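Local coordinates for transcriptional regulator (Vibrio virus VP882, PDB 7DWM), which binds the small signal molecule 3,5-dimethylpyrazin-2-ol and probably binds DNA to regulate transcription, at residues D92-A97 with H230-M235; R101-T106 with G124-D129. One frame throughout, in Å; residues are numbered along the deposited sequence.

Interaction 1 (D92-A97 with H230-M235); sequences DVHPYA and HTQVSM. With A1U (3,5-dimethylpyrazin-2-ol), chain C.
Val-93 and Val-233 form an antiparallel hydrogen-bonded pair with two backbone bonds. Val-93 N donates to Val-233 O at 2.9 Å. Val-233 N returns a bond to Val-93 O at 3.0 Å, and this one is the straighter of the two, 159° at the hydrogen against 142°. CA-H...O contacts lie on either side of the pair, from Asp-92 CA to Val-233 O and from Gln-232 CA to Val-93 O. Asp-92 and Ser-234 form the next pair, non-hydrogen-bonded.

Within 92-97, Tyr-96 OH donates to Asp-92 O at 3.1 Å, from above the carbonyl plane. His-94 NE2 also bonds the Asp-92 carboxylate through OD1, but the place of that oxygen is less sure. The other oxygen, OD2, lies 3.3 Å from CAB of 3,5-dimethylpyrazin-2-ol. The Tyr-96 ring presents its edge to the ligand methyl, with CE1 3.8 Å from CAG.

The two valines lie side by side and point the same way, with Val-93 CB 3.7 Å from Val-233 CG2. With chi1 of Val-233 at -50°, its CG1 stands anti to the carbonyl carbon. That leaves CG2 between the backbone N and the carbonyl carbon, where it meets Val-93. The side chain of Gln-232 crosses those of His-94 and Pro-95 at about right angles.

The C-terminal strand 233-236 thus adds itself to the edge of the PAS sheet beside strand 88-96. Ser-234 touches helix 71-80, and Leu-141 of the second subunit packs on Val-233. On the other side of strand 88-96 lies strand 99-110.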
# COMPACT_ATOMS: atom_id res chain seq x y z
N ASP A 92 -0.91 10.95 -6.65
CA ASP A 92 -1.29 11.90 -7.69
C ASP A 92 -2.81 11.89 -7.79
O ASP A 92 -3.40 10.95 -8.32
CB ASP A 92 -0.64 11.50 -9.01
CG ASP A 92 0.68 12.22 -9.28
OD1 ASP A 92 0.70 13.44 -9.50
OD2 ASP A 92 1.73 11.57 -9.29
N VAL A 93 -3.44 12.93 -7.27
CA VAL A 93 -4.88 13.10 -7.40
C VAL A 93 -5.12 14.18 -8.44
O VAL A 93 -4.74 15.35 -8.24
CB VAL A 93 -5.54 13.44 -6.05
CG1 VAL A 93 -7.04 13.58 -6.23
CG2 VAL A 93 -5.22 12.35 -5.04
N HIS A 94 -5.74 13.80 -9.55
CA HIS A 94 -5.78 14.68 -10.71
C HIS A 94 -7.08 14.51 -11.47
O HIS A 94 -7.66 13.41 -11.48
CB HIS A 94 -4.61 14.41 -11.66
CG HIS A 94 -3.29 14.87 -11.14
ND1 HIS A 94 -2.90 16.20 -11.14
CD2 HIS A 94 -2.25 14.19 -10.60
CE1 HIS A 94 -1.69 16.31 -10.62
NE2 HIS A 94 -1.27 15.10 -10.29
N PRO A 95 -7.56 15.56 -12.13
CA PRO A 95 -8.64 15.42 -13.13
C PRO A 95 -8.10 14.87 -14.44
O PRO A 95 -7.86 15.57 -15.42
CB PRO A 95 -9.15 16.85 -13.26
CG PRO A 95 -7.95 17.69 -13.02
CD PRO A 95 -7.12 16.96 -11.99
N TYR A 96 -7.89 13.55 -14.46
CA TYR A 96 -7.36 12.89 -15.64
C TYR A 96 -8.39 12.93 -16.77
O TYR A 96 -9.54 13.34 -16.59
CB TYR A 96 -6.97 11.45 -15.30
CG TYR A 96 -5.88 11.35 -14.25
CD1 TYR A 96 -4.59 11.78 -14.51
CD2 TYR A 96 -6.15 10.83 -12.99
CE1 TYR A 96 -3.59 11.69 -13.55
CE2 TYR A 96 -5.17 10.74 -12.02
CZ TYR A 96 -3.89 11.17 -12.31
OH TYR A 96 -2.91 11.09 -11.36
N ALA A 97 -7.96 12.48 -17.95
CA ALA A 97 -8.74 12.63 -19.18
C ALA A 97 -10.14 12.05 -19.09
O ALA A 97 -10.97 12.35 -19.95
CB ALA A 97 -7.99 11.98 -20.34
N HIS A 230 -11.72 16.69 -4.97
CA HIS A 230 -11.41 17.46 -6.18
C HIS A 230 -10.51 18.66 -5.89
O HIS A 230 -10.83 19.80 -6.22
CB HIS A 230 -12.69 17.91 -6.88
CG HIS A 230 -13.78 16.88 -6.93
ND1 HIS A 230 -15.01 17.07 -6.34
CD2 HIS A 230 -13.84 15.67 -7.53
CE1 HIS A 230 -15.77 16.02 -6.56
NE2 HIS A 230 -15.09 15.15 -7.28
N THR A 231 -9.35 18.40 -5.31
CA THR A 231 -8.25 19.36 -5.32
C THR A 231 -7.00 18.64 -5.79
O THR A 231 -6.69 17.54 -5.31
CB THR A 231 -8.01 20.02 -3.94
OG1 THR A 231 -7.14 19.20 -3.15
CG2 THR A 231 -9.33 20.24 -3.19
N GLN A 232 -6.28 19.25 -6.72
CA GLN A 232 -5.23 18.59 -7.47
C GLN A 232 -3.96 18.51 -6.63
O GLN A 232 -3.47 19.54 -6.15
CB GLN A 232 -4.98 19.36 -8.76
CG GLN A 232 -4.39 18.58 -9.91
CD GLN A 232 -4.13 19.48 -11.10
OE1 GLN A 232 -3.33 19.17 -11.98
NE2 GLN A 232 -4.82 20.61 -11.13
N VAL A 233 -3.41 17.30 -6.44
CA VAL A 233 -2.19 17.13 -5.65
C VAL A 233 -1.26 16.14 -6.33
O VAL A 233 -1.68 15.26 -7.08
CB VAL A 233 -2.46 16.68 -4.19
CG1 VAL A 233 -3.53 17.55 -3.51
CG2 VAL A 233 -2.86 15.21 -4.13
N SER A 234 0.02 16.26 -5.99
CA SER A 234 0.99 15.19 -6.17
C SER A 234 2.00 15.30 -5.05
O SER A 234 2.70 16.31 -4.95
CB SER A 234 1.69 15.29 -7.53
OG SER A 234 2.73 16.24 -7.47
N MET A 235 2.08 14.27 -4.22
CA MET A 235 2.84 14.30 -2.98
C MET A 235 3.64 13.02 -2.86
O MET A 235 3.13 11.93 -3.12
CB MET A 235 1.91 14.40 -1.76
CG MET A 235 1.15 15.70 -1.59
SD MET A 235 -0.05 15.48 -0.26
CE MET A 235 1.04 15.16 1.12
CAB A1U C . 2.14 11.97 -12.52
CAC A1U C . 1.66 11.57 -13.79
CAE A1U C . 3.86 11.08 -14.44
CAF A1U C . 4.24 11.51 -13.15
CAG A1U C . 0.18 11.63 -14.08
CAH A1U C . 4.83 10.60 -15.47
NAA A1U C . 3.45 11.95 -12.17
NAD A1U C . 2.54 11.13 -14.73
OAI A1U C . 5.63 11.44 -12.89

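Interaction 2 (R101-T106 with G124-D129). With A1U (3,5-dimethylpyrazin-2-ol), chain C.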
# COMPACT_ATOMS: atom_id res chain seq x y z
N ARG A 101 -9.29 11.19 -10.55
CA ARG A 101 -8.85 9.90 -10.05
C ARG A 101 -7.75 10.10 -9.02
O ARG A 101 -7.04 11.12 -9.00
CB ARG A 101 -8.35 8.97 -11.16
CG ARG A 101 -9.34 8.69 -12.29
CD ARG A 101 -10.56 7.91 -11.81
NE ARG A 101 -10.35 6.47 -11.76
CZ ARG A 101 -11.33 5.57 -11.75
NH1 ARG A 101 -12.60 5.97 -11.78
NH2 ARG A 101 -11.05 4.28 -11.70
N VAL A 102 -7.62 9.09 -8.17
CA VAL A 102 -6.62 9.01 -7.11
C VAL A 102 -5.64 7.93 -7.54
O VAL A 102 -5.91 6.73 -7.38
CB VAL A 102 -7.25 8.68 -5.75
CG1 VAL A 102 -6.19 8.66 -4.66
CG2 VAL A 102 -8.35 9.68 -5.42
N PHE A 103 -4.50 8.32 -8.11
CA PHE A 103 -3.49 7.36 -8.51
C PHE A 103 -2.34 7.35 -7.52
O PHE A 103 -2.07 8.32 -6.81
CB PHE A 103 -2.96 7.69 -9.91
CG PHE A 103 -3.62 6.91 -11.00
CD1 PHE A 103 -2.89 5.99 -11.74
CD2 PHE A 103 -4.96 7.10 -11.30
CE1 PHE A 103 -3.50 5.26 -12.75
CE2 PHE A 103 -5.57 6.37 -12.31
CZ PHE A 103 -4.83 5.46 -13.03
N THR A 104 -1.67 6.21 -7.49
CA THR A 104 -0.33 6.08 -6.93
C THR A 104 0.64 5.95 -8.09
O THR A 104 0.50 5.03 -8.91
CB THR A 104 -0.28 4.87 -6.00
OG1 THR A 104 -0.97 5.16 -4.78
CG2 THR A 104 1.15 4.43 -5.72
N PHE A 105 1.62 6.85 -8.16
CA PHE A 105 2.71 6.76 -9.12
C PHE A 105 4.00 6.43 -8.38
O PHE A 105 4.53 7.26 -7.64
CB PHE A 105 2.84 8.04 -9.94
CG PHE A 105 1.90 8.11 -11.10
CD1 PHE A 105 2.26 7.57 -12.33
CD2 PHE A 105 0.65 8.68 -10.97
CE1 PHE A 105 1.38 7.62 -13.41
CE2 PHE A 105 -0.23 8.73 -12.03
CZ PHE A 105 0.14 8.20 -13.26
N THR A 106 4.49 5.21 -8.58
CA THR A 106 5.73 4.73 -7.97
C THR A 106 6.90 4.99 -8.92
O THR A 106 6.92 4.46 -10.04
CB THR A 106 5.62 3.24 -7.64
OG1 THR A 106 5.86 2.46 -8.82
CG2 THR A 106 4.25 2.92 -7.10
N GLY A 124 2.06 3.73 -12.45
CA GLY A 124 0.83 4.34 -11.95
C GLY A 124 -0.22 3.28 -11.65
O GLY A 124 -0.47 2.40 -12.47
N GLN A 125 -0.82 3.39 -10.47
CA GLN A 125 -1.85 2.45 -10.03
C GLN A 125 -3.11 3.20 -9.65
O GLN A 125 -3.07 4.12 -8.83
CB GLN A 125 -1.36 1.61 -8.84
CG GLN A 125 0.02 0.99 -9.03
CD GLN A 125 0.28 -0.14 -8.06
OE1 GLN A 125 1.27 -0.14 -7.33
NE2 GLN A 125 -0.61 -1.13 -8.05
N ASP A 126 -4.24 2.79 -10.24
CA ASP A 126 -5.53 3.42 -9.98
C ASP A 126 -6.08 2.93 -8.65
O ASP A 126 -6.51 1.78 -8.53
CB ASP A 126 -6.51 3.12 -11.11
CG ASP A 126 -7.76 3.97 -11.04
OD1 ASP A 126 -8.66 3.77 -11.88
OD2 ASP A 126 -7.85 4.83 -10.15
N LEU A 127 -6.06 3.80 -7.65
CA LEU A 127 -6.48 3.46 -6.30
C LEU A 127 -7.98 3.58 -6.06
O LEU A 127 -8.47 3.04 -5.06
CB LEU A 127 -5.73 4.33 -5.28
CG LEU A 127 -4.26 3.96 -5.11
CD1 LEU A 127 -3.77 4.39 -3.74
CD2 LEU A 127 -4.03 2.46 -5.31
N THR A 128 -8.72 4.28 -6.93
CA THR A 128 -10.11 4.61 -6.64
C THR A 128 -10.98 3.36 -6.47
O THR A 128 -11.64 3.19 -5.44
CB THR A 128 -10.67 5.48 -7.76
OG1 THR A 128 -10.70 4.73 -8.98
CG2 THR A 128 -9.80 6.71 -7.97
N ASP A 129 -11.00 2.47 -7.47
CA ASP A 129 -11.84 1.28 -7.39
C ASP A 129 -11.26 0.24 -6.43
O ASP A 129 -11.99 -0.37 -5.63
CB ASP A 129 -12.04 0.68 -8.78
CG ASP A 129 -10.74 0.28 -9.44
OD1 ASP A 129 -9.70 0.90 -9.13
OD2 ASP A 129 -10.75 -0.66 -10.27
CAB A1U C . 2.14 11.97 -12.52
CAC A1U C . 1.66 11.57 -13.79
CAE A1U C . 3.86 11.08 -14.44
CAF A1U C . 4.24 11.51 -13.15
CAG A1U C . 0.18 11.63 -14.08
CAH A1U C . 4.83 10.60 -15.47
NAA A1U C . 3.45 11.95 -12.17
NAD A1U C . 2.54 11.13 -14.73
OAI A1U C . 5.63 11.44 -12.89
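Asp-126 turns CG anti to its own backbone N (chi1 -168°), while Arg-101 bends its chain at chi2 and chi3, and the two charged ends meet. The carboxylate comes to the edge of the guanidinium, with the two planes 54° apart. Arg-101 NH2 makes a salt bridge to Asp-126 OD1. NE adds weak bonds to both carboxylate oxygens.

Thr-128 lies over one face of the same guanidinium, its CB 4.0 Å above the centre. Its hydroxyl does not bond the arginine. Thr-128 OG1 donates to Asp-126 OD2 at 3.1 Å, from above the carboxylate plane, and Thr-128 N adds a weak capping bond to OD2. Asp-126 sits at the N-cap of helix 127-139.

The backbones are joined by a reciprocal pair of bonds between Thr-104 and Gln-125, with Thr-104 N to Gln-125 O at 2.9 Å. Beyond the strand, Leu-127 N donates to Val-102 O, also at 2.9 Å.

Phe-103 lies against Asp-126, whose CA is 3.6 Å above the ring centre; the ring and carboxylate planes are nearly parallel, 11° apart. Phe-105 is covered on both faces. Gly-124 CA makes a CH-pi contact on one, 3.8 Å from the ring centroid. The ligand lies on the opposite face, with CAG 3.5 Å from Phe-105 CZ. Gln-125 turns its amide to Gln-125 of the second subunit.

The chemistry divides along the strands. At one end the ring of Phe-105 lies between Gly-124 and the ligand. At the other end one carboxylate both pairs with an arginine and caps a helix, which probably keeps Asp-126 ionised.

In the fold
The centres of interactions 1 and 2 lie 10 Å apart in one antiparallel PAS sheet. Strands 88-96 and 99-110 are neighbours in it and follow each other in the chain. Backbone bonds, probably including Asp-92 O to Phe-103 N, join the two contacts directly. Interaction 2 is a local hairpin pairing of strands 99-110 and 119-126. It is nested inside the long loop that interaction 1 closes when strand 233-236 returns to the sheet after the four helices between residues 163 and 217. Both contacts touch 3,5-dimethylpyrazin-2-ol and the second subunit. The sheet therefore brings together the ligand pocket, dimer contacts and the C-terminal strand.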